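Local atomic coordinates of protein pelota homolog (Archaeoglobus fulgidus, PDB entry 3OBY), a protein that probably recognises stalled ribosomes and cleaves their mRNA, helping to release non-functional ribosomes and degrade damaged messages. Residues Q2-N7 and K16-T21; H27-I32 and N77-S82; A247-Y252 and V316-E321; R280-L285 and A336-N341; A288-L293 and R327-G332. One frame throughout, in Å; residues are numbered along the deposited sequence.

Interaction 1. Residues Q2-N7 and K16-T21; sequences QIVEEN and KLIPET
Q2 and I18 form a hydrogen-bonded antiparallel pair, Q2 N to I18 O and I18 N to Q2 O each spanning 2.8 Å. Beyond the non-hydrogen-bonded pair I3-L17 the register slips: K16 O takes E5 N at 3.2 Å and V4 N only weakly, while K16 N gives an almost straight bond (174°) to E5 O. The polar side-chain link runs from Q2 NE2 to E20 OE2, 3.0 Å, meeting the carboxylate from above its plane. E20 also binds the amino group of M1 and pairs with R128, so an alanine here would probably leave the Q2 amide free to turn and the two positive charges without their mate. Apolar contacts suit the branched residues: V4 CG2 lies 4.1 Å from I18 CG1, and I3 CD1 packs beside L17 CB. The alkyl chain of K16, its CG anti to the backbone N (chi1 179°), crosses V4. Two residues facing one make a classic beta bulge, here in a hairpin at the edge of the Sm-fold domain's antiparallel sheet.

Interaction 2. Residues H27-I32 and N77-S82; sequences HLRFII and NRLRVS
R29, whose CB and CG pack on L79, lays its CD over the centre of one face of the F30 ring, 3.3 Å above the plane; W26 meets F30 edge-to-face. The ring itself stays on the far side of the helix from strand 79-82. R29 CG is anti to the backbone N (chi1 -179°), and the bend at chi2 leads the charged end away, leaving only alkyl carbons against L79. The two side chains cross at about a right angle, with R29 CG 3.3 Å from L79 CD1. L79 reaches the helix with both methyls: CD2 also lies 4.2 Å from L28 CB and 4.4 Å from I32 CD1. A glycine in place of L79 is likely to open a gap between the helix and the strand, leaving R29, L28 and I32 without their shared partner. One turn further on, I32 CD1 touches V81 CG2 at 4.3 Å. No hydrogen bond joins the segments, and leucine, isoleucine and valine suit this buried seam, which asks for no polar partner. Alternate residues L79 and V81 turn inward as expected of a strand, and the result is typical helix-on-sheet packing, helix 22-31 lying against the antiparallel sheet of the Sm-fold domain.

Interaction 3. Residues A247-Y252 and V316-E321; sequences AEEAEY and VIMSTE
E249 and M318 lie alongside each other, running opposite ways. In each, CG stands anti to the carbonyl carbon (chi1 -71° in E249), and the chain beyond is extended, so the glutamate runs from the helix towards the strand while the methionine runs back. E249 CD therefore lies 3.5 Å from M318 CG, and the thioether continues until M318 CE reaches Y252 CB at 3.9 Å. Methionine suits this place because an unbranched, flexible chain can lie flat along another. Y252 leans its ring on the strand, CE2 coming to 3.9 Å from V316 CG2 at an oblique tilt. Helix 247-252 and strand 316-318 cross at -106°, E249 and Y252, about one turn apart, both touching M318. P324 of the next helix packs against both E249 and M318. No direct hydrogen bond joins the segments. Instead a water donates to E249 OE2 (2.7 Å) and to S319 O (3.0 Å), linking the helix to the residue just after the strand, while OE1 forms a salt bridge with R245. The buried carboxylate is thus served by a cation at one oxygen and a water at the other, which probably favours its charged form.

Interaction 4. Residues R280-L285 and A336-N341; sequences RAIEVL and ALLRFN
I282, V284 and L285 meet A336, L337 and L338 in the tightly packed part of this contact, where two antiparallel strands lie side by side. V284 and L337 form a hydrogen-bonded pair: L337 N reaches V284 O at 2.8 Å, and L337 O accepts both V284 N and E283 N, the doubled grip of a classic beta bulge. Small and branched side chains fill in around it. I282 CG1 sits 3.7 Å from A336 CB, alanine's lone methyl, and I282 CD1 touches L338 CD2; on the other face V284 CB faces L337 CB. Helices 270-277 and 301-310 cover the I282 and L285 side, and helix 236-262 the V284 and L337 side.

Beyond the strand ends the contact opens towards solvent. R339 N still bonds to A281 O (2.9 Å), and the R339 side chain, extended from CG to NE, carries its guanidinium back to the carbonyls of R280 and I282. There NH1 meets R280 O at 2.9 Å, tilted from the guanidinium plane, while I282 O lies over the centre of one face; NH2 goes to S311 O. A281 CB sits over a face of the exposed F340 ring, offset toward the rim, a CH-pi contact 3.8 Å from the centroid. The chemistry implies that, where the strands end, an arginine bound to backbone carbonyls takes over from strand pairing, tying the turn after helix 270-277 to the sheet's end.

Interaction 5. Residues A288-L293 and R327-G332; sequences ADEFLL and RLMSLG
A288, at the N-cap of helix 289-295, comes within 6.3 Å, CA to CA, of M329 near the end of helix 323-330, so the start of one helix faces the finish of another. The second helix closes in a Schellman motif, with G332 as the C-prime residue: G333 N bonds to L328 O and G332 N to M329 O, and the positive phi of G332 (114°) suits glycine, since a side chain there would press on the preceding carbonyl oxygen. Helix 289-295 opens the beta-alpha-beta crossover that leads from strand 282-288 to the parallel strand 314-318.

Between the helices M329 does most of the touching. Its CG is anti to the carbonyl carbon, and bends at chi2 (-60°) and chi3 fold the chain so that the sulfur turns onto A288: M329 SD lies 3.4 Å from A288 CB. Alanine fits because its single methyl lets the thioether come close to the backbone. The M329 and E290 side chains cross at about a right angle, M329 CE 3.7 Å from E290 CB, while the carboxylate has its stronger partner in T320. L328, with CG anti to its own N, points deeper, packing also on I253, M318 and A335, as suits leucine. Its CD2 is 3.5 Å from A288 N. F291, buried, brings its ring near the closing turn, and F291 CE1 lies 3.8 Å from G332 O, obliquely to the ring.

Interaction 1 is a surface contact of the Sm-fold domain, bound by backbone pairing and an amide-carboxylate bond; interaction 2, in the same domain, is buried and wholly apolar, and the two meet where P19 and L17 pack on L28. Interactions 3 and 4 share the C-terminal mixed sheet, and 5 joins helices that follow or precede its strands. V316 N bonds to L285 O, joining 3 to 4, while M318 O and D289 N, with T320 N and D289 OD1, join 3 to 5. Chemistry follows place: strand pairing in 1 and in 4, which is buried but for an exposed end at F340; helix packing in 2, 3 and 5, with a water bridge in the buried 3 and a partly buried thioether in 5.

Interaction 1. Residues Q2-N7 and K16-T21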
# COMPACT_ATOMS: atom_id res chain seq x y z
N GLN A 2 1.67 -5.07 -5.67
CA GLN A 2 0.78 -5.90 -6.47
C GLN A 2 1.60 -6.70 -7.47
O GLN A 2 2.50 -6.16 -8.13
CB GLN A 2 -0.23 -5.04 -7.23
CG GLN A 2 -1.35 -4.46 -6.41
CD GLN A 2 -2.34 -3.69 -7.27
OE1 GLN A 2 -2.88 -4.23 -8.24
NE2 GLN A 2 -2.59 -2.42 -6.92
N ILE A 3 1.30 -7.98 -7.58
CA ILE A 3 2.00 -8.82 -8.53
C ILE A 3 0.99 -9.07 -9.64
O ILE A 3 0.08 -9.89 -9.50
CB ILE A 3 2.44 -10.14 -7.91
CG1 ILE A 3 3.26 -9.86 -6.65
CG2 ILE A 3 3.26 -10.93 -8.93
CD1 ILE A 3 4.48 -8.98 -6.86
N VAL A 4 1.14 -8.33 -10.74
CA VAL A 4 0.25 -8.46 -11.88
C VAL A 4 0.36 -9.81 -12.55
O VAL A 4 -0.64 -10.43 -12.89
CB VAL A 4 0.54 -7.38 -12.93
CG1 VAL A 4 -0.42 -7.53 -14.08
CG2 VAL A 4 0.42 -6.00 -12.30
N GLU A 5 1.60 -10.27 -12.74
CA GLU A 5 1.82 -11.56 -13.36
C GLU A 5 3.29 -11.97 -13.36
O GLU A 5 4.19 -11.13 -13.22
CB GLU A 5 1.30 -11.55 -14.80
CG GLU A 5 2.08 -10.64 -15.73
CD GLU A 5 1.59 -10.72 -17.16
OE1 GLU A 5 0.41 -10.37 -17.42
OE2 GLU A 5 2.38 -11.13 -18.04
N GLU A 6 3.53 -13.27 -13.52
CA GLU A 6 4.87 -13.83 -13.55
C GLU A 6 4.88 -15.08 -14.43
O GLU A 6 3.87 -15.77 -14.53
CB GLU A 6 5.33 -14.19 -12.14
CG GLU A 6 4.39 -15.15 -11.41
CD GLU A 6 4.71 -16.61 -11.66
OE1 GLU A 6 3.85 -17.46 -11.34
OE2 GLU A 6 5.81 -16.92 -12.17
N ASN A 7 6.01 -15.35 -15.06
CA ASN A 7 6.17 -16.52 -15.91
C ASN A 7 7.51 -17.17 -15.62
O ASN A 7 8.19 -17.65 -16.53
CB ASN A 7 6.10 -16.13 -17.38
CG ASN A 7 7.19 -15.16 -17.78
OD1 ASN A 7 8.24 -15.08 -17.13
ND2 ASN A 7 6.96 -14.43 -18.86
N LYS A 16 5.81 -8.95 -13.38
CA LYS A 16 5.23 -7.65 -13.61
C LYS A 16 4.51 -7.26 -12.33
O LYS A 16 3.58 -7.95 -11.90
CB LYS A 16 4.24 -7.72 -14.78
CG LYS A 16 3.54 -6.40 -15.09
CD LYS A 16 2.61 -6.53 -16.29
CE LYS A 16 3.36 -6.97 -17.54
NZ LYS A 16 2.48 -7.08 -18.74
N LEU A 17 4.94 -6.16 -11.72
CA LEU A 17 4.37 -5.72 -10.45
C LEU A 17 4.18 -4.21 -10.30
O LEU A 17 4.61 -3.43 -11.13
CB LEU A 17 5.24 -6.24 -9.31
CG LEU A 17 6.74 -6.22 -9.63
CD1 LEU A 17 7.23 -4.77 -9.71
CD2 LEU A 17 7.51 -6.98 -8.56
N ILE A 18 3.54 -3.82 -9.20
CA ILE A 18 3.29 -2.42 -8.91
C ILE A 18 3.56 -2.10 -7.44
O ILE A 18 2.95 -2.68 -6.54
CB ILE A 18 1.82 -2.04 -9.17
CG1 ILE A 18 1.43 -2.41 -10.60
CG2 ILE A 18 1.62 -0.56 -8.93
CD1 ILE A 18 -0.02 -2.12 -10.89
N PRO A 19 4.50 -1.17 -7.17
CA PRO A 19 4.80 -0.82 -5.78
C PRO A 19 3.70 0.13 -5.31
O PRO A 19 3.33 1.06 -6.02
CB PRO A 19 6.17 -0.16 -5.88
CG PRO A 19 6.11 0.52 -7.21
CD PRO A 19 5.42 -0.48 -8.10
N GLU A 20 3.15 -0.12 -4.12
CA GLU A 20 2.06 0.70 -3.59
C GLU A 20 2.48 1.54 -2.38
O GLU A 20 1.72 2.36 -1.88
CB GLU A 20 0.90 -0.22 -3.18
CG GLU A 20 0.41 -1.15 -4.28
CD GLU A 20 -0.57 -2.20 -3.77
OE1 GLU A 20 -0.13 -3.15 -3.09
OE2 GLU A 20 -1.79 -2.08 -4.05
N THR A 21 3.70 1.32 -1.90
CA THR A 21 4.20 2.05 -0.75
C THR A 21 5.67 2.37 -0.89
O THR A 21 6.37 1.79 -1.72
CB THR A 21 4.01 1.22 0.54
OG1 THR A 21 4.83 0.05 0.49
CG2 THR A 21 2.58 0.81 0.69

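Interaction 2. Residues H27-I32 and N77-S82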
# COMPACT_ATOMS: atom_id res chain seq x y z
N HIS A 27 12.30 -1.47 -1.52
CA HIS A 27 12.75 -2.85 -1.76
C HIS A 27 13.10 -3.10 -3.22
O HIS A 27 14.10 -3.75 -3.51
CB HIS A 27 11.70 -3.86 -1.29
CG HIS A 27 11.57 -3.95 0.20
ND1 HIS A 27 12.64 -4.21 1.03
CD2 HIS A 27 10.49 -3.83 1.01
CE1 HIS A 27 12.23 -4.25 2.28
NE2 HIS A 27 10.93 -4.02 2.30
N LEU A 28 12.28 -2.57 -4.12
CA LEU A 28 12.51 -2.74 -5.55
C LEU A 28 13.88 -2.21 -5.97
O LEU A 28 14.53 -2.78 -6.85
CB LEU A 28 11.42 -2.01 -6.35
CG LEU A 28 10.00 -2.57 -6.32
CD1 LEU A 28 9.04 -1.55 -6.90
CD2 LEU A 28 9.94 -3.87 -7.12
N ARG A 29 14.31 -1.13 -5.32
CA ARG A 29 15.61 -0.51 -5.59
C ARG A 29 16.77 -1.48 -5.37
O ARG A 29 17.80 -1.39 -6.02
CB ARG A 29 15.78 0.73 -4.72
CG ARG A 29 17.09 1.48 -4.92
CD ARG A 29 18.23 0.84 -4.16
NE ARG A 29 19.51 1.50 -4.41
CZ ARG A 29 20.42 1.11 -5.31
NH1 ARG A 29 20.20 0.06 -6.08
NH2 ARG A 29 21.56 1.78 -5.43
N PHE A 30 16.60 -2.42 -4.44
CA PHE A 30 17.66 -3.38 -4.18
C PHE A 30 17.36 -4.71 -4.86
O PHE A 30 18.23 -5.58 -4.97
CB PHE A 30 17.85 -3.54 -2.67
CG PHE A 30 18.40 -2.30 -2.01
CD1 PHE A 30 19.72 -1.91 -2.24
CD2 PHE A 30 17.57 -1.48 -1.25
CE1 PHE A 30 20.21 -0.71 -1.71
CE2 PHE A 30 18.05 -0.28 -0.72
CZ PHE A 30 19.37 0.11 -0.95
N ILE A 31 16.12 -4.87 -5.32
CA ILE A 31 15.72 -6.08 -6.03
C ILE A 31 16.23 -5.95 -7.47
O ILE A 31 16.88 -6.85 -8.00
CB ILE A 31 14.18 -6.26 -6.05
CG1 ILE A 31 13.67 -6.63 -4.65
CG2 ILE A 31 13.79 -7.33 -7.04
CD1 ILE A 31 14.34 -7.84 -4.05
N ILE A 32 15.93 -4.81 -8.09
CA ILE A 32 16.38 -4.54 -9.46
C ILE A 32 17.90 -4.37 -9.43
O ILE A 32 18.43 -3.61 -8.63
CB ILE A 32 15.78 -3.25 -10.00
CG1 ILE A 32 14.27 -3.38 -10.09
CG2 ILE A 32 16.39 -2.93 -11.35
CD1 ILE A 32 13.57 -2.06 -10.28
N ASN A 77 10.35 10.92 -3.98
CA ASN A 77 10.29 9.48 -3.79
C ASN A 77 10.15 8.82 -5.15
O ASN A 77 9.05 8.46 -5.57
CB ASN A 77 9.11 9.14 -2.88
CG ASN A 77 9.33 9.62 -1.45
OD1 ASN A 77 8.42 10.15 -0.81
ND2 ASN A 77 10.54 9.41 -0.93
N ARG A 78 11.27 8.69 -5.86
CA ARG A 78 11.29 8.09 -7.19
C ARG A 78 12.58 7.30 -7.38
O ARG A 78 13.66 7.73 -6.98
CB ARG A 78 11.22 9.17 -8.28
CG ARG A 78 10.12 10.19 -8.12
CD ARG A 78 10.14 11.20 -9.25
NE ARG A 78 9.65 10.63 -10.50
CZ ARG A 78 10.10 10.96 -11.71
NH1 ARG A 78 11.06 11.87 -11.84
NH2 ARG A 78 9.58 10.39 -12.78
N LEU A 79 12.45 6.14 -8.01
CA LEU A 79 13.59 5.27 -8.27
C LEU A 79 14.02 5.46 -9.71
O LEU A 79 13.23 5.25 -10.63
CB LEU A 79 13.18 3.82 -8.02
CG LEU A 79 14.22 2.71 -8.10
CD1 LEU A 79 15.43 3.05 -7.26
CD2 LEU A 79 13.58 1.42 -7.62
N ARG A 80 15.27 5.89 -9.92
CA ARG A 80 15.76 6.09 -11.29
C ARG A 80 16.50 4.87 -11.81
O ARG A 80 17.55 4.51 -11.30
CB ARG A 80 16.69 7.30 -11.36
CG ARG A 80 17.19 7.57 -12.78
CD ARG A 80 18.23 8.68 -12.84
NE ARG A 80 17.71 9.94 -12.32
CZ ARG A 80 18.15 10.52 -11.20
NH1 ARG A 80 19.12 9.95 -10.50
NH2 ARG A 80 17.61 11.66 -10.79
N VAL A 81 15.92 4.24 -12.84
CA VAL A 81 16.52 3.07 -13.45
C VAL A 81 16.95 3.43 -14.87
O VAL A 81 16.13 3.81 -15.71
CB VAL A 81 15.54 1.89 -13.51
CG1 VAL A 81 16.19 0.70 -14.17
CG2 VAL A 81 15.08 1.54 -12.11
N SER A 82 18.24 3.30 -15.14
CA SER A 82 18.75 3.63 -16.46
C SER A 82 19.60 2.52 -17.06
O SER A 82 20.23 1.74 -16.34
CB SER A 82 19.55 4.94 -16.40
OG SER A 82 20.61 4.85 -15.47

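Interaction 3. Residues A247-Y252 and V316-E321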
# COMPACT_ATOMS: atom_id res chain seq x y z
N ALA A 247 -3.48 3.91 8.21
CA ALA A 247 -4.04 3.54 9.51
C ALA A 247 -3.04 2.71 10.32
O ALA A 247 -2.99 2.80 11.55
CB ALA A 247 -5.33 2.78 9.32
N GLU A 248 -2.25 1.88 9.64
CA GLU A 248 -1.25 1.05 10.29
C GLU A 248 -0.07 1.91 10.75
O GLU A 248 0.54 1.64 11.79
CB GLU A 248 -0.74 -0.04 9.34
CG GLU A 248 -1.80 -1.06 8.92
CD GLU A 248 -1.31 -2.03 7.84
OE1 GLU A 248 -2.09 -2.93 7.47
OE2 GLU A 248 -0.17 -1.88 7.36
N GLU A 249 0.26 2.94 9.98
CA GLU A 249 1.37 3.82 10.34
C GLU A 249 1.02 4.62 11.59
O GLU A 249 1.87 4.83 12.45
CB GLU A 249 1.70 4.78 9.19
CG GLU A 249 2.36 4.11 7.99
CD GLU A 249 2.79 5.09 6.91
OE1 GLU A 249 3.20 4.62 5.83
OE2 GLU A 249 2.73 6.31 7.14
N ALA A 250 -0.23 5.06 11.68
CA ALA A 250 -0.68 5.82 12.83
C ALA A 250 -0.62 4.92 14.06
O ALA A 250 -0.31 5.37 15.15
CB ALA A 250 -2.11 6.32 12.63
N GLU A 251 -0.90 3.63 13.85
CA GLU A 251 -0.86 2.64 14.92
C GLU A 251 0.57 2.41 15.38
O GLU A 251 0.80 2.09 16.55
CB GLU A 251 -1.46 1.31 14.44
CG GLU A 251 -1.30 0.17 15.43
CD GLU A 251 -1.79 0.51 16.82
OE1 GLU A 251 -2.91 1.04 16.95
OE2 GLU A 251 -1.05 0.25 17.79
N TYR A 252 1.53 2.55 14.47
CA TYR A 252 2.92 2.38 14.85
C TYR A 252 3.34 3.62 15.64
O TYR A 252 4.13 3.54 16.57
CB TYR A 252 3.80 2.20 13.62
CG TYR A 252 3.78 0.80 13.06
CD1 TYR A 252 4.11 -0.29 13.87
CD2 TYR A 252 3.42 0.55 11.74
CE1 TYR A 252 4.08 -1.59 13.37
CE2 TYR A 252 3.39 -0.74 11.23
CZ TYR A 252 3.72 -1.80 12.05
OH TYR A 252 3.69 -3.08 11.55
N VAL A 316 9.55 0.34 8.22
CA VAL A 316 8.31 1.03 7.87
C VAL A 316 8.66 2.46 7.46
O VAL A 316 9.02 3.29 8.30
CB VAL A 316 7.32 1.05 9.06
CG1 VAL A 316 6.15 1.95 8.74
CG2 VAL A 316 6.83 -0.37 9.37
N ILE A 317 8.56 2.75 6.17
CA ILE A 317 8.86 4.08 5.67
C ILE A 317 7.58 4.87 5.49
O ILE A 317 6.75 4.54 4.64
CB ILE A 317 9.61 4.05 4.32
CG1 ILE A 317 10.84 3.15 4.41
CG2 ILE A 317 10.05 5.46 3.93
CD1 ILE A 317 11.55 2.95 3.10
N MET A 318 7.42 5.92 6.29
CA MET A 318 6.23 6.76 6.23
C MET A 318 6.52 8.04 5.47
O MET A 318 7.59 8.63 5.59
CB MET A 318 5.75 7.11 7.65
CG MET A 318 5.74 5.94 8.62
SD MET A 318 5.12 6.46 10.23
CE MET A 318 5.05 4.93 11.09
N SER A 319 5.56 8.47 4.67
CA SER A 319 5.69 9.68 3.89
C SER A 319 5.25 10.90 4.66
O SER A 319 4.12 10.96 5.15
CB SER A 319 4.85 9.58 2.62
OG SER A 319 4.72 10.86 2.02
N THR A 320 6.12 11.89 4.77
CA THR A 320 5.78 13.12 5.48
C THR A 320 4.62 13.86 4.80
O THR A 320 4.23 14.94 5.25
CB THR A 320 6.98 14.05 5.58
OG1 THR A 320 7.52 14.28 4.27
CG2 THR A 320 8.05 13.41 6.45
N GLU A 321 4.08 13.29 3.72
CA GLU A 321 2.96 13.90 3.02
C GLU A 321 1.71 13.73 3.87
O GLU A 321 0.76 14.49 3.75
CB GLU A 321 2.71 13.22 1.67
CG GLU A 321 1.61 13.90 0.83
CD GLU A 321 1.25 13.13 -0.45
OE1 GLU A 321 2.17 12.66 -1.15
OE2 GLU A 321 0.04 13.00 -0.74
O HOH W 1 2.84 8.99 7.06

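Interaction 4. Residues R280-L285 and A336-N341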
# COMPACT_ATOMS: atom_id res chain seq x y z
N ARG A 280 21.19 -4.99 18.06
CA ARG A 280 20.18 -5.61 17.22
C ARG A 280 18.87 -5.80 17.99
O ARG A 280 18.22 -6.85 17.93
CB ARG A 280 20.68 -6.96 16.68
CG ARG A 280 21.86 -6.82 15.71
CD ARG A 280 21.47 -6.10 14.43
NE ARG A 280 22.56 -6.05 13.46
CZ ARG A 280 23.52 -5.14 13.44
NH1 ARG A 280 24.47 -5.19 12.52
NH2 ARG A 280 23.53 -4.15 14.33
N ALA A 281 18.49 -4.74 18.71
CA ALA A 281 17.27 -4.73 19.50
C ALA A 281 16.08 -4.17 18.73
O ALA A 281 15.01 -3.97 19.29
CB ALA A 281 17.49 -3.91 20.75
N ILE A 282 16.27 -3.92 17.44
CA ILE A 282 15.18 -3.36 16.65
C ILE A 282 14.24 -4.39 16.05
O ILE A 282 14.63 -5.19 15.19
CB ILE A 282 15.70 -2.44 15.52
CG1 ILE A 282 16.24 -1.14 16.12
CG2 ILE A 282 14.58 -2.08 14.57
CD1 ILE A 282 17.40 -1.31 17.07
N GLU A 283 13.00 -4.35 16.51
CA GLU A 283 11.95 -5.22 16.04
C GLU A 283 11.33 -4.50 14.85
O GLU A 283 11.19 -5.06 13.77
CB GLU A 283 10.90 -5.40 17.13
CG GLU A 283 9.77 -6.37 16.82
CD GLU A 283 8.60 -6.21 17.79
OE1 GLU A 283 7.72 -5.36 17.54
OE2 GLU A 283 8.58 -6.92 18.82
N VAL A 284 10.96 -3.24 15.07
CA VAL A 284 10.33 -2.46 14.02
C VAL A 284 10.99 -1.10 13.92
O VAL A 284 10.94 -0.33 14.86
CB VAL A 284 8.84 -2.24 14.31
CG1 VAL A 284 8.18 -1.56 13.13
CG2 VAL A 284 8.17 -3.57 14.62
N LEU A 285 11.60 -0.83 12.77
CA LEU A 285 12.26 0.45 12.50
C LEU A 285 11.28 1.36 11.77
O LEU A 285 10.77 0.99 10.72
CB LEU A 285 13.49 0.25 11.62
CG LEU A 285 14.27 1.54 11.31
CD1 LEU A 285 14.96 2.05 12.57
CD2 LEU A 285 15.31 1.27 10.23
N ALA A 336 12.27 3.52 16.70
CA ALA A 336 12.20 2.06 16.66
C ALA A 336 11.48 1.45 17.84
O ALA A 336 11.56 1.96 18.96
CB ALA A 336 13.60 1.48 16.56
N LEU A 337 10.77 0.36 17.59
CA LEU A 337 10.09 -0.38 18.63
C LEU A 337 11.08 -1.52 18.94
O LEU A 337 11.41 -2.32 18.07
CB LEU A 337 8.74 -0.90 18.12
CG LEU A 337 7.77 0.20 17.66
CD1 LEU A 337 6.41 -0.41 17.35
CD2 LEU A 337 7.64 1.26 18.75
N LEU A 338 11.55 -1.57 20.19
CA LEU A 338 12.55 -2.55 20.60
C LEU A 338 12.09 -3.89 21.15
O LEU A 338 10.95 -4.04 21.60
CB LEU A 338 13.48 -1.90 21.62
CG LEU A 338 14.06 -0.55 21.20
CD1 LEU A 338 14.96 -0.02 22.29
CD2 LEU A 338 14.85 -0.70 19.91
N ARG A 339 13.00 -4.87 21.10
CA ARG A 339 12.77 -6.23 21.59
C ARG A 339 13.08 -6.27 23.08
O ARG A 339 12.64 -7.18 23.79
CB ARG A 339 13.71 -7.20 20.87
CG ARG A 339 13.42 -7.33 19.39
CD ARG A 339 14.59 -7.89 18.61
NE ARG A 339 14.15 -8.22 17.26
CZ ARG A 339 14.95 -8.48 16.24
NH1 ARG A 339 16.27 -8.43 16.40
NH2 ARG A 339 14.44 -8.78 15.05
N PHE A 340 13.85 -5.29 23.53
CA PHE A 340 14.25 -5.16 24.92
C PHE A 340 14.90 -3.80 25.13
O PHE A 340 15.36 -3.18 24.17
CB PHE A 340 15.24 -6.27 25.28
CG PHE A 340 16.37 -6.42 24.31
CD1 PHE A 340 16.34 -7.45 23.37
CD2 PHE A 340 17.46 -5.56 24.33
CE1 PHE A 340 17.40 -7.63 22.47
CE2 PHE A 340 18.52 -5.72 23.44
CZ PHE A 340 18.49 -6.77 22.51
N ASN A 341 14.94 -3.34 26.38
CA ASN A 341 15.55 -2.06 26.68
C ASN A 341 17.03 -2.13 26.39
O ASN A 341 17.59 -3.22 26.29
CB ASN A 341 15.33 -1.70 28.15
CG ASN A 341 13.87 -1.53 28.50
OD1 ASN A 341 13.17 -0.70 27.93
ND2 ASN A 341 13.39 -2.34 29.45

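Interaction 5. Residues A288-L293 and R327-G332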
# COMPACT_ATOMS: atom_id res chain seq x y z
N ALA A 288 10.93 8.34 8.49
CA ALA A 288 10.24 9.32 7.65
C ALA A 288 10.98 9.46 6.32
O ALA A 288 12.21 9.51 6.29
CB ALA A 288 10.17 10.67 8.35
N ASP A 289 10.23 9.51 5.23
CA ASP A 289 10.83 9.61 3.92
C ASP A 289 11.81 10.77 3.81
O ASP A 289 12.89 10.62 3.23
CB ASP A 289 9.74 9.69 2.83
CG ASP A 289 8.88 10.93 2.95
OD1 ASP A 289 8.78 11.50 4.06
OD2 ASP A 289 8.27 11.32 1.93
N GLU A 290 11.47 11.91 4.40
CA GLU A 290 12.36 13.07 4.36
C GLU A 290 13.70 12.74 5.00
O GLU A 290 14.75 13.18 4.55
CB GLU A 290 11.75 14.26 5.09
CG GLU A 290 10.78 15.09 4.29
CD GLU A 290 10.26 16.27 5.08
OE1 GLU A 290 11.07 16.91 5.79
OE2 GLU A 290 9.04 16.56 5.00
N PHE A 291 13.64 11.96 6.08
CA PHE A 291 14.85 11.58 6.79
C PHE A 291 15.79 10.82 5.88
O PHE A 291 16.98 11.11 5.83
CB PHE A 291 14.50 10.71 8.00
CG PHE A 291 15.69 10.34 8.85
CD1 PHE A 291 16.20 11.24 9.77
CD2 PHE A 291 16.28 9.08 8.73
CE1 PHE A 291 17.28 10.88 10.58
CE2 PHE A 291 17.36 8.72 9.53
CZ PHE A 291 17.86 9.63 10.46
N LEU A 292 15.26 9.84 5.17
CA LEU A 292 16.10 9.06 4.27
C LEU A 292 16.78 9.95 3.25
O LEU A 292 17.99 9.85 3.03
CB LEU A 292 15.29 7.98 3.56
CG LEU A 292 14.80 6.83 4.44
CD1 LEU A 292 13.96 5.89 3.60
CD2 LEU A 292 15.98 6.10 5.05
N LEU A 293 16.01 10.83 2.63
CA LEU A 293 16.53 11.74 1.62
C LEU A 293 17.68 12.61 2.13
O LEU A 293 18.70 12.74 1.46
CB LEU A 293 15.41 12.63 1.10
CG LEU A 293 14.35 11.90 0.28
CD1 LEU A 293 13.36 12.90 -0.26
CD2 LEU A 293 15.02 11.13 -0.86
N ARG A 327 4.39 13.38 12.30
CA ARG A 327 4.59 13.15 13.72
C ARG A 327 5.98 12.54 13.89
O ARG A 327 6.78 13.00 14.71
CB ARG A 327 3.54 12.16 14.28
CG ARG A 327 2.08 12.60 14.17
CD ARG A 327 1.79 13.90 14.90
NE ARG A 327 2.07 15.07 14.07
CZ ARG A 327 1.22 15.59 13.19
NH1 ARG A 327 1.56 16.66 12.49
NH2 ARG A 327 0.03 15.05 13.03
N LEU A 328 6.28 11.51 13.11
CA LEU A 328 7.57 10.85 13.22
C LEU A 328 8.75 11.83 13.10
O LEU A 328 9.75 11.72 13.83
CB LEU A 328 7.67 9.73 12.17
CG LEU A 328 8.97 8.91 12.19
CD1 LEU A 328 9.26 8.45 13.62
CD2 LEU A 328 8.84 7.71 11.25
N MET A 329 8.63 12.79 12.19
CA MET A 329 9.67 13.80 11.99
C MET A 329 9.83 14.61 13.26
O MET A 329 10.95 14.92 13.68
CB MET A 329 9.30 14.76 10.85
CG MET A 329 9.50 14.22 9.45
SD MET A 329 11.22 13.77 9.09
CE MET A 329 11.89 15.31 8.60
N SER A 330 8.71 14.98 13.86
CA SER A 330 8.73 15.75 15.09
C SER A 330 9.57 15.05 16.16
O SER A 330 10.14 15.71 17.02
CB SER A 330 7.31 16.00 15.59
OG SER A 330 6.67 16.97 14.80
N LEU A 331 9.64 13.72 16.10
CA LEU A 331 10.42 12.96 17.06
C LEU A 331 11.84 12.64 16.60
O LEU A 331 12.52 11.82 17.21
CB LEU A 331 9.71 11.65 17.39
CG LEU A 331 8.44 11.81 18.22
CD1 LEU A 331 7.68 10.49 18.30
CD2 LEU A 331 8.83 12.30 19.60
N GLY A 332 12.29 13.28 15.52
CA GLY A 332 13.63 13.02 15.05
C GLY A 332 13.73 12.35 13.68
O GLY A 332 14.83 12.09 13.21